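Local coordinates for protein PlzA (Borrelia burgdorferi, PDB 7MIE) that binds the bacterial second messenger c-di-GMP through its PilZ-type domain and probably acts as a c-di-GMP-responsive signalling receptor, at residues E41-N49 / N166-I174; D77-V88 / E135-F143. One frame throughout, in Å; residues are numbered along the deposited sequence.

Contact 1: E41-N49 / N166-I174. With C2E (9,9'-[(2R,3R,3aS,5S,7aR,9R,10R,10aS,12S,14aR)-3,5,10,12-tetrahydroxy-5,12-dioxidooctahydro-2H,7H-difuro[3,2-d:3',2'-j][1,3,7,9,2,8]tetraoxadiphosphacyclododecine-2,9-diyl]bis(2-amino-1,9-dihydro-6H-purin-6-one)), chain C.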
loop_
_atom_site.group_PDB
_atom_site.type_symbol
_atom_site.label_atom_id
_atom_site.label_comp_id
_atom_site.label_asym_id
_atom_site.label_seq_id
_atom_site.Cartn_x
_atom_site.Cartn_y
_atom_site.Cartn_z
ATOM N N GLU A 41 4.556 -1.539 8.735
ATOM C CA GLU A 41 3.536 -2.141 7.884
ATOM C C GLU A 41 4.131 -2.576 6.550
ATOM O O GLU A 41 5.189 -2.081 6.136
ATOM C CB GLU A 41 2.403 -1.123 7.629
ATOM C CG GLU A 41 2.870 0.068 6.753
ATOM C CD GLU A 41 1.962 1.273 6.493
ATOM O OE1 GLU A 41 0.760 1.178 6.784
ATOM O OE2 GLU A 41 2.470 2.292 5.926
ATOM N N ILE A 42 3.371 -3.422 5.818
ATOM C CA ILE A 42 3.704 -3.760 4.447
ATOM C C ILE A 42 2.522 -3.332 3.577
ATOM O O ILE A 42 1.393 -3.771 3.806
ATOM C CB ILE A 42 3.899 -5.297 4.352
ATOM C CG1 ILE A 42 5.046 -5.825 5.248
ATOM C CG2 ILE A 42 4.077 -5.704 2.886
ATOM C CD1 ILE A 42 6.430 -5.253 4.847
ATOM N N LYS A 43 2.795 -2.419 2.631
ATOM C CA LYS A 43 1.776 -1.979 1.667
ATOM C C LYS A 43 1.447 -3.101 0.689
ATOM O O LYS A 43 2.321 -3.854 0.272
ATOM C CB LYS A 43 2.142 -0.668 0.958
ATOM C CG LYS A 43 2.190 0.515 1.915
ATOM C CD LYS A 43 2.486 1.874 1.321
ATOM C CE LYS A 43 3.859 1.990 0.705
ATOM N NZ LYS A 43 4.974 1.925 1.712
ATOM N N MET A 44 0.159 -3.194 0.279
ATOM C CA MET A 44 -0.260 -4.313 -0.556
ATOM C C MET A 44 0.044 -4.068 -2.036
ATOM O O MET A 44 -0.018 -2.942 -2.538
ATOM C CB MET A 44 -1.756 -4.610 -0.372
ATOM C CG MET A 44 -2.125 -4.747 1.074
ATOM S SD MET A 44 -1.208 -6.076 1.973
ATOM C CE MET A 44 -2.045 -7.426 1.200
ATOM N N SER A 45 0.405 -5.155 -2.733
ATOM C CA SER A 45 0.576 -5.194 -4.185
ATOM C C SER A 45 0.236 -6.612 -4.637
ATOM O O SER A 45 0.095 -7.513 -3.798
ATOM C CB SER A 45 1.995 -4.823 -4.577
ATOM O OG SER A 45 2.858 -5.949 -4.341
ATOM N N THR A 46 0.090 -6.802 -5.956
ATOM C CA THR A 46 -0.280 -8.090 -6.525
ATOM C C THR A 46 0.612 -9.216 -5.987
ATOM O O THR A 46 0.105 -10.272 -5.570
ATOM C CB THR A 46 -0.277 -7.996 -8.052
ATOM O OG1 THR A 46 -1.226 -6.970 -8.354
ATOM C CG2 THR A 46 -0.762 -9.285 -8.714
ATOM N N GLU A 47 1.938 -9.010 -6.030
ATOM C CA GLU A 47 2.868 -10.033 -5.584
ATOM C C GLU A 47 2.756 -10.313 -4.080
ATOM O O GLU A 47 2.925 -11.467 -3.684
ATOM C CB GLU A 47 4.320 -9.691 -5.938
ATOM C CG GLU A 47 4.590 -9.749 -7.440
ATOM C CD GLU A 47 6.079 -9.776 -7.729
ATOM O OE1 GLU A 47 6.472 -10.493 -8.659
ATOM O OE2 GLU A 47 6.848 -9.077 -7.004
ATOM N N ILE A 48 2.465 -9.292 -3.263
ATOM C CA ILE A 48 2.290 -9.518 -1.833
ATOM C C ILE A 48 1.030 -10.360 -1.597
ATOM O O ILE A 48 1.051 -11.315 -0.834
ATOM C CB ILE A 48 2.215 -8.186 -1.048
ATOM C CG1 ILE A 48 3.513 -7.399 -1.227
ATOM C CG2 ILE A 48 1.912 -8.431 0.431
ATOM C CD1 ILE A 48 4.710 -8.127 -0.717
ATOM N N ASN A 49 -0.071 -9.998 -2.260
ATOM C CA ASN A 49 -1.306 -10.755 -2.100
ATOM C C ASN A 49 -1.106 -12.210 -2.515
ATOM O O ASN A 49 -1.624 -13.093 -1.853
ATOM C CB ASN A 49 -2.482 -10.132 -2.855
ATOM C CG ASN A 49 -2.939 -8.869 -2.130
ATOM O OD1 ASN A 49 -2.419 -7.785 -2.376
ATOM N ND2 ASN A 49 -3.814 -8.997 -1.147
ATOM N N ASN A 166 17.878 -4.675 1.716
ATOM C CA ASN A 166 18.879 -5.397 0.955
ATOM C C ASN A 166 18.321 -5.882 -0.381
ATOM O O ASN A 166 19.101 -6.121 -1.299
ATOM C CB ASN A 166 19.376 -6.614 1.753
ATOM C CG ASN A 166 20.108 -6.193 3.019
ATOM O OD1 ASN A 166 20.928 -5.274 2.974
ATOM N ND2 ASN A 166 19.832 -6.859 4.146
ATOM N N GLN A 167 17.009 -6.127 -0.444
ATOM C CA GLN A 167 16.384 -6.550 -1.702
ATOM C C GLN A 167 15.027 -5.863 -1.813
ATOM O O GLN A 167 14.535 -5.289 -0.840
ATOM C CB GLN A 167 16.271 -8.077 -1.758
ATOM C CG GLN A 167 15.402 -8.678 -0.678
ATOM C CD GLN A 167 15.634 -10.177 -0.572
ATOM O OE1 GLN A 167 14.722 -10.975 -0.712
ATOM N NE2 GLN A 167 16.867 -10.580 -0.325
ATOM N N ARG A 168 14.398 -5.982 -2.996
ATOM C CA ARG A 168 13.096 -5.369 -3.219
ATOM C C ARG A 168 12.012 -6.209 -2.562
ATOM O O ARG A 168 12.105 -7.418 -2.574
ATOM C CB ARG A 168 12.753 -5.398 -4.717
ATOM C CG ARG A 168 13.791 -4.679 -5.568
ATOM C CD ARG A 168 13.411 -4.685 -7.050
ATOM N NE ARG A 168 14.580 -4.353 -7.834
ATOM C CZ ARG A 168 14.612 -4.341 -9.161
ATOM N NH1 ARG A 168 13.500 -4.570 -9.849
ATOM N NH2 ARG A 168 15.752 -4.041 -9.767
ATOM N N ILE A 169 10.961 -5.575 -2.041
ATOM C CA ILE A 169 9.830 -6.407 -1.630
ATOM C C ILE A 169 8.636 -6.244 -2.578
ATOM O O ILE A 169 7.791 -7.136 -2.658
ATOM C CB ILE A 169 9.412 -6.209 -0.154
ATOM C CG1 ILE A 169 9.001 -4.777 0.171
ATOM C CG2 ILE A 169 10.487 -6.719 0.802
ATOM C CD1 ILE A 169 7.937 -4.689 1.259
ATOM N N HIS A 170 8.551 -5.105 -3.257
ATOM C CA HIS A 170 7.476 -4.891 -4.218
ATOM C C HIS A 170 7.948 -4.938 -5.668
ATOM O O HIS A 170 9.070 -4.543 -6.016
ATOM C CB HIS A 170 6.860 -3.502 -4.033
ATOM C CG HIS A 170 6.151 -3.334 -2.722
ATOM N ND1 HIS A 170 4.951 -3.946 -2.434
ATOM C CD2 HIS A 170 6.495 -2.670 -1.600
ATOM C CE1 HIS A 170 4.584 -3.647 -1.182
ATOM N NE2 HIS A 170 5.476 -2.858 -0.671
ATOM N N GLU A 171 7.005 -5.325 -6.533
ATOM C CA GLU A 171 7.192 -5.194 -7.968
ATOM C C GLU A 171 7.229 -3.704 -8.335
ATOM O O GLU A 171 6.711 -2.808 -7.658
ATOM C CB GLU A 171 6.121 -6.001 -8.723
ATOM C CG GLU A 171 4.680 -5.544 -8.473
ATOM C CD GLU A 171 3.962 -6.219 -7.316
ATOM O OE1 GLU A 171 2.882 -6.734 -7.543
ATOM O OE2 GLU A 171 4.508 -6.222 -6.173
ATOM N N ARG A 172 7.912 -3.466 -9.438
ATOM C CA ARG A 172 7.937 -2.160 -10.058
ATOM C C ARG A 172 7.026 -2.228 -11.271
ATOM O O ARG A 172 6.947 -3.265 -11.953
ATOM C CB ARG A 172 9.385 -1.800 -10.403
ATOM C CG ARG A 172 10.234 -1.649 -9.145
ATOM C CD ARG A 172 11.686 -1.428 -9.503
ATOM N NE ARG A 172 12.376 -1.313 -8.215
ATOM C CZ ARG A 172 13.683 -1.080 -8.080
ATOM N NH1 ARG A 172 14.428 -0.885 -9.152
ATOM N NH2 ARG A 172 14.210 -1.021 -6.866
ATOM N N ILE A 173 6.307 -1.133 -11.510
ATOM C CA ILE A 173 5.374 -1.060 -12.626
ATOM C C ILE A 173 6.109 -0.518 -13.845
ATOM O O ILE A 173 6.506 0.640 -13.850
ATOM C CB ILE A 173 4.192 -0.138 -12.258
ATOM C CG1 ILE A 173 3.477 -0.610 -10.985
ATOM C CG2 ILE A 173 3.224 -0.034 -13.455
ATOM C CD1 ILE A 173 2.537 0.468 -10.351
ATOM N N ILE A 174 6.264 -1.337 -14.904
ATOM C CA ILE A 174 6.914 -0.865 -16.120
ATOM C C ILE A 174 5.905 -0.066 -16.920
ATOM O O ILE A 174 4.786 -0.537 -17.118
ATOM C CB ILE A 174 7.451 -2.051 -16.972
ATOM C CG1 ILE A 174 8.552 -2.800 -16.218
ATOM C CG2 ILE A 174 7.952 -1.550 -18.327
ATOM C CD1 ILE A 174 9.029 -4.075 -16.895
HETATM P P1 C2E C . 18.085 1.685 -2.247
HETATM O O2P C2E C . 19.050 1.629 -3.351
HETATM O O1P C2E C . 18.260 2.654 -1.105
HETATM O "O5'" C2E C . 16.723 2.173 -2.949
HETATM C "C5'" C2E C . 15.603 2.479 -2.103
HETATM C "C4'" C2E C . 14.334 2.447 -2.923
HETATM O "O4'" C2E C . 14.440 3.383 -4.017
HETATM C "C3'" C2E C . 14.030 1.116 -3.616
HETATM O "O3'" C2E C . 13.383 0.279 -2.663
HETATM C "C2'" C2E C . 12.959 1.614 -4.623
HETATM O "O2'" C2E C . 11.752 1.886 -3.938
HETATM C "C1'" C2E C . 13.547 2.974 -5.039
HETATM N N9 C2E C . 14.275 2.894 -6.296
HETATM C C8 C2E C . 15.628 2.963 -6.537
HETATM N N7 C2E C . 15.933 2.853 -7.801
HETATM C C5 C2E C . 14.696 2.661 -8.425
HETATM C C6 C2E C . 14.381 2.449 -9.786
HETATM O O6 C2E C . 15.179 2.319 -10.726
HETATM N N1 C2E C . 12.995 2.292 -9.968
HETATM C C2 C2E C . 12.046 2.354 -8.968
HETATM N N2 C2E C . 10.751 2.172 -9.306
HETATM N N3 C2E C . 12.337 2.548 -7.686
HETATM C C4 C2E C . 13.679 2.694 -7.502
HETATM P P11 C2E C . 13.333 -1.309 -2.975
HETATM O O21 C2E C . 12.434 -1.846 -1.913
HETATM O O11 C2E C . 12.898 -1.461 -4.408
HETATM O O5A C2E C . 14.884 -1.741 -2.865
HETATM C C5A C2E C . 15.397 -1.848 -1.514
HETATM C C4A C2E C . 16.894 -1.958 -1.582
HETATM O O4A C2E C . 17.268 -3.181 -2.258
HETATM C C3A C2E C . 17.566 -0.852 -2.397
HETATM O O3A C2E C . 17.671 0.291 -1.550
HETATM C C2A C2E C . 18.883 -1.532 -2.761
HETATM O O2A C2E C . 19.803 -1.543 -1.678
HETATM C C1A C2E C . 18.379 -2.946 -3.077
HETATM N N91 C2E C . 18.064 -3.176 -4.474
HETATM C C81 C2E C . 16.816 -3.298 -5.048
HETATM N N71 C2E C . 16.890 -3.498 -6.339
HETATM C C51 C2E C . 18.256 -3.525 -6.632
HETATM C C61 C2E C . 18.949 -3.719 -7.863
HETATM O O61 C2E C . 18.510 -3.940 -8.998
HETATM N N11 C2E C . 20.329 -3.675 -7.683
HETATM C C21 C2E C . 20.973 -3.419 -6.499
HETATM N N21 C2E C . 22.316 -3.407 -6.554
HETATM N N31 C2E C . 20.341 -3.283 -5.333
HETATM C C41 C2E C . 18.980 -3.325 -5.482
#
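The hydroxyl S45 OG is held by two residues of 166-174: it donates a very short bond to E171 OE2 (2.5 Å) and receives a weak one from H170 ND1, lying in the plane of the imidazole at its edge. The other oxygen, E171 OE1, accepts the backbone N-H of E47 (2.9 Å, 163°) on the syn side, somewhat out of the carboxylate plane. One carboxylate thus grips both the N-cap residue S45 and an amide of the first turn of helix 46-52; the helix end would probably favour its ionised form. E171 gets there because its chain turns sharply at chi2 (-90°), and E47 slides past it in the opposite direction, the carboxylates 55° apart in plane. Away from this polar cluster, I42 CD1 meets I169 CD1 (3.9 Å) beside helix 149-164, while Y208 packs edge-to-face with H170.

On the far side of 166-174, two extended arginines grip c-di-GMP, which D205 and S207 also bond. R168 reads the Hoogsteen edge of one guanine, NE bonding nearly straight to N71 (2.9 Å) and NH2 to O61 (2.9 Å). R172 NH2 holds phosphate oxygen O11 (2.8 Å); its guanidinium lies flat between the R168 guanidinium on one face and the other guanine on the opposite one. R168 and R172, with three residues between them, match the RxxxR motif of c-di-GMP-binding PilZ domains.

Contact 2: D77-V88 / E135-F143; sequences DSLKLIFQEDTV and EYNLLTLEF. With EDO (1,2-ethanediol), chain F.
The strands 78-84 and 135-143 run antiparallel (156° between their directions), with L79-L141, L81-L139 and F83-N137 as hydrogen-bonded pairs. The ladder continues at both ends, F143 N bonding to D77 O and E85 N to E135 O; this last donor sits above the carbonyl plane, 42° out of it. On the non-hydrogen-bonded pairs, CA-H groups lean on carbonyls, as K80 CA does on L139 O (3.3 Å).

L79, L81, F83, N137, L139 and L141 share one face. L81 CD1 meets L141 CD1 (3.6 Å), the two side chains crossing at about a right angle, and L79 CD2 reaches F143 CZ (4.0 Å). L139 is modelled in two conformers; in the one described, CD2 touches both V88 CG1 and F83 CD2, so this contact is less certain. V88 CG2 sits over a face of the F83 ring, toward its rim. Facing I58 and M60 of strand 57-62, this layer lines the interior of a closed antiparallel barrel, consistent with the PilZ-like fold of a PilZN3 domain, with helix 88-94 adding L92 against L139.

The other face is mixed. I82 CG1 touches L138 CD1 (3.7 Å), and I82 CG2 approaches Y136 CD1 obliquely. K80 runs extended alongside T140, its methylenes passing OG1, toward a salt bridge with E41. An ethanediol, probably from the crystallisation liquor, donates from O1 to L138 O (2.9 Å).

Waters join the strand ends. At one, water 1 donates to both D77 OD1 (2.7 Å) and E142 OE2, linking two like charges. At the other, N137 OD1 accepts from waters 2 and 6, while N137 ND2 gives to water 4 (2.8 Å), which also donates to E85 OE1.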
loop_
_atom_site.group_PDB
_atom_site.type_symbol
_atom_site.label_atom_id
_atom_site.label_comp_id
_atom_site.label_asym_id
_atom_site.label_seq_id
_atom_site.Cartn_x
_atom_site.Cartn_y
_atom_site.Cartn_z
ATOM N N ASP A 77 -0.201 -7.243 13.939
ATOM C CA ASP A 77 -1.430 -7.515 14.674
ATOM C C ASP A 77 -2.517 -6.510 14.336
ATOM O O ASP A 77 -3.464 -6.325 15.104
ATOM C CB ASP A 77 -1.199 -7.692 16.174
ATOM C CG ASP A 77 -0.502 -6.504 16.793
ATOM O OD1 ASP A 77 -0.847 -5.364 16.421
ATOM O OD2 ASP A 77 0.441 -6.745 17.599
ATOM N N SER A 78 -2.395 -5.907 13.155
ATOM C CA SER A 78 -3.381 -4.931 12.724
ATOM C C SER A 78 -3.268 -4.843 11.217
ATOM O O SER A 78 -2.325 -5.394 10.640
ATOM C CB SER A 78 -3.150 -3.545 13.354
ATOM O OG SER A 78 -1.869 -3.006 12.977
ATOM N N LEU A 79 -4.255 -4.170 10.606
ATOM C CA LEU A 79 -4.151 -3.867 9.196
ATOM C C LEU A 79 -4.873 -2.552 8.929
ATOM O O LEU A 79 -5.570 -2.039 9.801
ATOM C CB LEU A 79 -4.653 -5.070 8.389
ATOM C CG LEU A 79 -6.166 -5.254 8.199
ATOM C CD1 LEU A 79 -6.441 -6.589 7.452
ATOM C CD2 LEU A 79 -6.926 -5.228 9.522
ATOM N N LYS A 80 -4.652 -1.998 7.737
ATOM C CA LYS A 80 -5.281 -0.741 7.366
ATOM C C LYS A 80 -6.196 -0.998 6.172
ATOM O O LYS A 80 -5.791 -1.611 5.187
ATOM C CB LYS A 80 -4.261 0.339 6.996
ATOM C CG LYS A 80 -3.453 0.841 8.181
ATOM C CD LYS A 80 -2.523 2.010 7.836
ATOM C CE LYS A 80 -1.460 2.158 8.895
ATOM N NZ LYS A 80 -0.494 3.205 8.477
ATOM N N LEU A 81 -7.426 -0.485 6.287
ATOM C CA LEU A 81 -8.449 -0.741 5.276
ATOM C C LEU A 81 -8.987 0.576 4.736
ATOM O O LEU A 81 -9.145 1.542 5.499
ATOM C CB LEU A 81 -9.623 -1.545 5.862
ATOM C CG LEU A 81 -9.331 -2.924 6.471
ATOM C CD1 LEU A 81 -10.666 -3.673 6.722
ATOM C CD2 LEU A 81 -8.465 -3.759 5.502
ATOM N N ILE A 82 -9.307 0.567 3.425
ATOM C CA ILE A 82 -9.920 1.715 2.757
ATOM C C ILE A 82 -11.407 1.444 2.558
ATOM O O ILE A 82 -11.812 0.399 2.002
ATOM C CB ILE A 82 -9.257 1.951 1.381
ATOM C CG1 ILE A 82 -7.792 2.396 1.543
ATOM C CG2 ILE A 82 -10.076 2.954 0.541
ATOM C CD1 ILE A 82 -6.979 2.156 0.240
ATOM N N PHE A 83 -12.202 2.445 2.987
ATOM C CA PHE A 83 -13.639 2.453 2.705
ATOM C C PHE A 83 -14.054 3.818 2.174
ATOM O O PHE A 83 -13.425 4.839 2.464
ATOM C CB PHE A 83 -14.425 2.183 4.001
ATOM C CG PHE A 83 -14.292 0.790 4.570
ATOM C CD1 PHE A 83 -15.002 -0.276 4.025
ATOM C CD2 PHE A 83 -13.407 0.555 5.621
ATOM C CE1 PHE A 83 -14.845 -1.557 4.547
ATOM C CE2 PHE A 83 -13.253 -0.725 6.130
ATOM C CZ PHE A 83 -13.986 -1.766 5.605
ATOM N N GLN A 84 -15.208 3.844 1.495
ATOM C CA GLN A 84 -15.794 5.146 1.169
ATOM C C GLN A 84 -16.138 5.891 2.458
ATOM O O GLN A 84 -16.469 5.285 3.461
ATOM C CB GLN A 84 -17.123 4.989 0.426
ATOM C CG GLN A 84 -16.958 4.338 -0.931
ATOM C CD GLN A 84 -18.295 4.168 -1.623
ATOM O OE1 GLN A 84 -19.288 3.730 -1.034
ATOM N NE2 GLN A 84 -18.323 4.516 -2.893
ATOM N N GLU A 85 -16.091 7.215 2.410
ATOM C CA GLU A 85 -16.466 8.026 3.564
ATOM C C GLU A 85 -17.946 7.801 3.894
ATOM O O GLU A 85 -18.727 7.485 2.992
ATOM C CB GLU A 85 -16.163 9.486 3.247
ATOM C CG GLU A 85 -16.436 10.459 4.373
ATOM C CD GLU A 85 -16.167 11.908 3.970
ATOM O OE1 GLU A 85 -15.164 12.498 4.484
ATOM O OE2 GLU A 85 -16.905 12.419 3.086
ATOM N N ASP A 86 -18.320 7.991 5.180
ATOM C CA ASP A 86 -19.712 7.968 5.635
ATOM C C ASP A 86 -20.322 6.574 5.491
ATOM O O ASP A 86 -21.519 6.451 5.228
ATOM C CB ASP A 86 -20.581 8.997 4.887
ATOM C CG ASP A 86 -21.746 9.487 5.745
ATOM O OD1 ASP A 86 -21.815 9.085 6.935
ATOM O OD2 ASP A 86 -22.579 10.287 5.230
ATOM N N THR A 87 -19.506 5.515 5.622
ATOM C CA THR A 87 -19.981 4.130 5.619
ATOM C C THR A 87 -19.579 3.471 6.950
ATOM O O THR A 87 -20.293 3.613 7.964
ATOM C CB THR A 87 -19.576 3.371 4.334
ATOM O OG1 THR A 87 -18.151 3.228 4.275
ATOM C CG2 THR A 87 -20.005 4.077 3.061
ATOM N N VAL A 88 -18.379 2.870 6.984
ATOM C CA VAL A 88 -17.935 2.044 8.094
ATOM C C VAL A 88 -17.611 2.919 9.302
ATOM O O VAL A 88 -17.861 2.528 10.435
ATOM C CB VAL A 88 -16.767 1.140 7.644
ATOM C CG1 VAL A 88 -16.081 0.439 8.812
ATOM C CG2 VAL A 88 -17.322 0.080 6.672
ATOM N N GLU A 135 -14.574 10.751 -1.637
ATOM C CA GLU A 135 -13.912 10.827 -0.344
ATOM C C GLU A 135 -13.839 9.435 0.258
ATOM O O GLU A 135 -14.771 8.637 0.123
ATOM C CB GLU A 135 -14.706 11.676 0.651
ATOM C CG GLU A 135 -15.053 13.068 0.147
ATOM C CD GLU A 135 -13.864 13.884 -0.329
ATOM O OE1 GLU A 135 -12.764 13.746 0.278
ATOM O OE2 GLU A 135 -14.034 14.649 -1.321
ATOM N N TYR A 136 -12.738 9.206 0.983
ATOM C CA TYR A 136 -12.436 7.903 1.546
ATOM C C TYR A 136 -11.937 8.054 2.969
ATOM O O TYR A 136 -11.447 9.114 3.382
ATOM C CB TYR A 136 -11.351 7.175 0.720
ATOM C CG TYR A 136 -11.804 6.825 -0.674
ATOM C CD1 TYR A 136 -12.459 5.629 -0.939
ATOM C CD2 TYR A 136 -11.663 7.735 -1.701
ATOM C CE1 TYR A 136 -12.930 5.334 -2.211
ATOM C CE2 TYR A 136 -12.146 7.467 -2.979
ATOM C CZ TYR A 136 -12.769 6.254 -3.236
ATOM O OH TYR A 136 -13.245 5.989 -4.492
ATOM N N ASN A 137 -12.037 6.944 3.716
ATOM C CA ASN A 137 -11.364 6.841 5.007
ATOM C C ASN A 137 -10.379 5.680 4.958
ATOM O O ASN A 137 -10.650 4.642 4.354
ATOM C CB ASN A 137 -12.325 6.569 6.177
ATOM C CG ASN A 137 -13.295 7.716 6.435
ATOM O OD1 ASN A 137 -14.515 7.494 6.475
ATOM N ND2 ASN A 137 -12.805 8.933 6.662
ATOM N N LEU A 138 -9.257 5.884 5.659
ATOM C CA LEU A 138 -8.264 4.818 5.866
ATOM C C LEU A 138 -8.332 4.468 7.353
ATOM O O LEU A 138 -8.108 5.348 8.199
ATOM C CB LEU A 138 -6.884 5.369 5.488
ATOM C CG LEU A 138 -5.713 4.372 5.621
ATOM C CD1 LEU A 138 -5.849 3.248 4.605
ATOM C CD2 LEU A 138 -4.391 5.073 5.399
ATOM N N LEU A 139 -8.680 3.214 7.686
ATOM C CA LEU A 139 -8.952 2.778 9.057
ATOM C C LEU A 139 -7.892 1.792 9.534
ATOM O O LEU A 139 -7.781 0.711 8.939
ATOM C CB LEU A 139 -10.279 2.014 9.096
ATOM C CG LEU A 139 -11.564 2.842 9.200
ATOM C CD1 LEU A 139 -11.779 3.657 7.944
ATOM C CD2 LEU A 139 -12.761 1.942 9.461
ATOM N N THR A 140 -7.254 2.105 10.676
ATOM C CA THR A 140 -6.322 1.161 11.276
ATOM C C THR A 140 -7.115 0.309 12.259
ATOM O O THR A 140 -7.723 0.869 13.200
ATOM C CB THR A 140 -5.196 1.927 11.984
ATOM O OG1 THR A 140 -4.505 2.817 11.096
ATOM C CG2 THR A 140 -4.212 0.991 12.680
ATOM N N LEU A 141 -7.118 -1.000 12.043
ATOM C CA LEU A 141 -7.915 -1.939 12.815
ATOM C C LEU A 141 -6.990 -2.966 13.463
ATOM O O LEU A 141 -6.220 -3.622 12.761
ATOM C CB LEU A 141 -8.911 -2.633 11.882
ATOM C CG LEU A 141 -9.956 -1.699 11.261
ATOM C CD1 LEU A 141 -10.562 -2.363 10.034
ATOM C CD2 LEU A 141 -11.045 -1.422 12.302
ATOM N N GLU A 142 -7.156 -3.156 14.778
ATOM C CA GLU A 142 -6.364 -4.132 15.508
ATOM C C GLU A 142 -7.159 -5.427 15.691
ATOM O O GLU A 142 -8.329 -5.405 16.071
ATOM C CB GLU A 142 -6.018 -3.538 16.877
ATOM C CG GLU A 142 -5.246 -4.530 17.750
ATOM C CD GLU A 142 -4.665 -3.896 18.998
ATOM O OE1 GLU A 142 -5.086 -4.291 20.097
ATOM O OE2 GLU A 142 -3.802 -3.005 18.853
ATOM N N PHE A 143 -6.502 -6.572 15.453
ATOM C CA PHE A 143 -7.046 -7.897 15.704
ATOM C C PHE A 143 -7.198 -8.115 17.211
ATOM O O PHE A 143 -6.248 -7.972 17.962
ATOM C CB PHE A 143 -6.129 -8.946 15.065
ATOM C CG PHE A 143 -6.243 -8.971 13.554
ATOM C CD1 PHE A 143 -7.358 -9.527 12.930
ATOM C CD2 PHE A 143 -5.259 -8.398 12.767
ATOM C CE1 PHE A 143 -7.473 -9.534 11.546
ATOM C CE2 PHE A 143 -5.359 -8.399 11.380
ATOM C CZ PHE A 143 -6.473 -8.972 10.777
HETATM C C1 EDO F . -4.938 5.874 9.007
HETATM O O1 EDO F . -5.687 4.906 9.759
HETATM C C2 EDO F . -4.303 6.982 9.727
HETATM O O2 EDO F . -4.734 7.038 11.073
HETATM O O HOH W 1 -1.975 -3.056 17.123
HETATM O O HOH W 2 -16.271 5.312 6.377
HETATM O O HOH W 3 -16.236 5.797 -4.052
HETATM O O HOH W 4 -14.605 11.011 7.182
HETATM O O HOH W 5 -12.811 11.697 3.494
HETATM O O HOH W 6 -16.834 8.909 7.391
#

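In the fold
Contact 2 lies within the N-terminal barrel, where main-chain bonds set the register and leucines and phenylalanines fill the interior; its waters gather at the two ends. Contact 1 instead joins that barrel to the segment leading into the second sheet, and depends on side-chain carboxylate, hydroxyl and imidazole groups with a small apolar patch. Both are partly buried; in contact 1 the 166-174 segment also carries the arginines that bind c-di-GMP, while contact 2 lies away from the ligand. Their centres are about 21 Å apart, yet both reach the same sheet through strands 42-43 and 78-84, neighbours of strand 65-74, and a salt bridge ties them directly, E41 OE1 to K80 NZ (2.9 Å).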